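Local structure of cytochrome P450 CYP260B1 (Sorangium cellulosum, 5HIW) at residues A[49-54]-A[297-302]. The protein is a bacterial cytochrome P450, a helix-rich haem protein that carries its protoporphyrin IX iron group in a pocket inside the fold. Numbering follows the deposited sequence.
Sequences VAVLRD and TILYLS
Where Val51 meets Leu301, the end of helix 45-53, residues 49-53, passes strand 298-302 with a closest axis approach of 9.9 Å and N-to-C directions 125° apart. The contact is a compact example of helix-on-sheet packing, in which one strand residue serves two neighbours on the helix. Leu301 reaches out from the sheet with its CG anti to its own carbonyl carbon (chi1 -50°), and both branches of its fork are used. CD1 touches both helix side chains, 3.8 Å from Val51 CG1 and 3.6 Å from Leu52 CD2. CD2 stays with Val51 alone, 4.0 Å from its CG1 and close to its CB. Val51 lies across Leu301 at a slant, its bond from the backbone aimed at the strand. Leu52 starts out less directly, yet its CD2 reaches Leu301 CD1, and the two side chains pass each other in opposite directions. Farther along the strand, Leu299 adds a looser touch, its CD2 4.4 Å from Val51 CG2. Leu299 and Leu301 thus present the same face of the strand to the helix, as residues two apart in a strand do. Within the sheet, the strand lies between strands 39-42 and 277-282; Leu52 also rests on Ile278 and Arg280 of the latter, and its side chain lies about 5 Å from the haem. The join is wholly apolar, four buried side chains meeting through methyl groups and carbon branches, so between these two segments the fit of apolar surfaces and exclusion of water, rather than directional bonds, probably account for the packing.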
loop_
_atom_site.group_PDB
_atom_site.type_symbol
_atom_site.label_atom_id
_atom_site.label_comp_id
_atom_site.label_asym_id
_atom_site.label_seq_id
_atom_site.Cartn_x
_atom_site.Cartn_y
_atom_site.Cartn_z
ATOM N N VAL A 49 -4.958 9.191 -15.150
ATOM C CA VAL A 49 -3.955 10.263 -14.948
ATOM C C VAL A 49 -4.571 11.635 -15.041
ATOM O O VAL A 49 -4.298 12.524 -14.209
ATOM C CB VAL A 49 -2.802 10.049 -15.908
ATOM C CG1 VAL A 49 -1.860 11.239 -15.963
ATOM C CG2 VAL A 49 -2.042 8.736 -15.531
ATOM N N ALA A 50 -5.443 11.817 -16.040
ATOM C CA ALA A 50 -6.193 13.096 -16.154
ATOM C C ALA A 50 -7.028 13.433 -14.916
ATOM O O ALA A 50 -7.047 14.593 -14.432
ATOM C CB ALA A 50 -7.070 13.050 -17.430
ATOM N N VAL A 51 -7.786 12.450 -14.389
ATOM C CA VAL A 51 -8.556 12.669 -13.177
ATOM C C VAL A 51 -7.622 13.041 -12.056
ATOM O O VAL A 51 -7.932 13.970 -11.293
ATOM C CB VAL A 51 -9.376 11.440 -12.723
ATOM C CG1 VAL A 51 -9.975 11.667 -11.350
ATOM C CG2 VAL A 51 -10.493 11.178 -13.744
ATOM N N LEU A 52 -6.554 12.247 -11.876
ATOM C CA LEU A 52 -5.616 12.548 -10.757
ATOM C C LEU A 52 -4.968 13.966 -10.876
ATOM O O LEU A 52 -4.704 14.604 -9.855
ATOM C CB LEU A 52 -4.520 11.478 -10.700
ATOM C CG LEU A 52 -4.980 10.073 -10.239
ATOM C CD1 LEU A 52 -3.808 9.119 -10.448
ATOM C CD2 LEU A 52 -5.546 10.108 -8.804
ATOM N N ARG A 53 -4.700 14.416 -12.097
ATOM C CA ARG A 53 -4.187 15.764 -12.341
ATOM C C ARG A 53 -5.170 16.883 -11.925
ATOM O O ARG A 53 -4.757 17.888 -11.411
ATOM C CB ARG A 53 -3.804 15.929 -13.828
ATOM C CG ARG A 53 -3.177 17.263 -14.173
ATOM C CD ARG A 53 -2.599 17.304 -15.589
ATOM N NE ARG A 53 -1.368 18.107 -15.628
ATOM C CZ ARG A 53 -0.153 17.690 -15.242
ATOM N NH1 ARG A 53 0.055 16.455 -14.775
ATOM N NH2 ARG A 53 0.873 18.519 -15.318
ATOM N N ASP A 54 -6.465 16.722 -12.148
ATOM C CA ASP A 54 -7.421 17.773 -11.851
ATOM C C ASP A 54 -8.014 17.571 -10.458
ATOM O O ASP A 54 -9.136 17.019 -10.291
ATOM C CB ASP A 54 -8.523 17.757 -12.924
ATOM C CG ASP A 54 -9.492 18.925 -12.811
ATOM O OD1 ASP A 54 -9.492 19.660 -11.816
ATOM O OD2 ASP A 54 -10.300 19.072 -13.732
ATOM N N THR A 297 -21.008 12.552 -7.795
ATOM C CA THR A 297 -20.649 11.168 -8.059
ATOM C C THR A 297 -19.411 10.730 -7.280
ATOM O O THR A 297 -18.466 11.487 -7.156
ATOM C CB THR A 297 -20.279 11.029 -9.521
ATOM O OG1 THR A 297 -21.341 11.546 -10.327
ATOM C CG2 THR A 297 -19.962 9.563 -9.899
ATOM N N ILE A 298 -19.429 9.509 -6.775
ATOM C CA ILE A 298 -18.226 8.850 -6.237
ATOM C C ILE A 298 -17.608 7.953 -7.327
ATOM O O ILE A 298 -18.283 7.030 -7.832
ATOM C CB ILE A 298 -18.570 8.029 -5.006
ATOM C CG1 ILE A 298 -19.199 8.952 -3.926
ATOM C CG2 ILE A 298 -17.327 7.315 -4.500
ATOM C CD1 ILE A 298 -19.577 8.258 -2.616
ATOM N N LEU A 299 -16.354 8.248 -7.696
ATOM C CA LEU A 299 -15.644 7.676 -8.851
ATOM C C LEU A 299 -14.455 6.828 -8.399
ATOM O O LEU A 299 -13.672 7.273 -7.553
ATOM C CB LEU A 299 -15.179 8.805 -9.721
ATOM C CG LEU A 299 -14.636 8.518 -11.086
ATOM C CD1 LEU A 299 -15.737 7.884 -11.977
ATOM C CD2 LEU A 299 -14.091 9.774 -11.724
ATOM N N TYR A 300 -14.364 5.588 -8.904
ATOM C CA TYR A 300 -13.286 4.708 -8.609
ATOM C C TYR A 300 -12.308 4.663 -9.789
ATOM O O TYR A 300 -12.685 4.377 -10.961
ATOM C CB TYR A 300 -13.845 3.316 -8.260
ATOM C CG TYR A 300 -12.870 2.222 -7.832
ATOM C CD1 TYR A 300 -12.185 1.455 -8.736
ATOM C CD2 TYR A 300 -12.647 1.994 -6.522
ATOM C CE1 TYR A 300 -11.312 0.457 -8.309
ATOM C CE2 TYR A 300 -11.799 1.005 -6.086
ATOM C CZ TYR A 300 -11.180 0.219 -6.957
ATOM O OH TYR A 300 -10.323 -0.739 -6.516
ATOM N N LEU A 301 -11.026 4.817 -9.472
ATOM C CA LEU A 301 -9.951 4.812 -10.499
ATOM C C LEU A 301 -9.145 3.538 -10.413
ATOM O O LEU A 301 -8.618 3.207 -9.345
ATOM C CB LEU A 301 -9.014 6.008 -10.280
ATOM C CG LEU A 301 -9.647 7.389 -10.120
ATOM C CD1 LEU A 301 -8.609 8.477 -9.897
ATOM C CD2 LEU A 301 -10.384 7.695 -11.410
ATOM N N SER A 302 -9.101 2.761 -11.493
ATOM C CA SER A 302 -8.289 1.590 -11.536
ATOM C C SER A 302 -6.802 1.968 -11.600
ATOM O O SER A 302 -6.366 2.715 -12.470
ATOM C CB SER A 302 -8.554 0.730 -12.762
ATOM O OG SER A 302 -7.674 -0.410 -12.772
#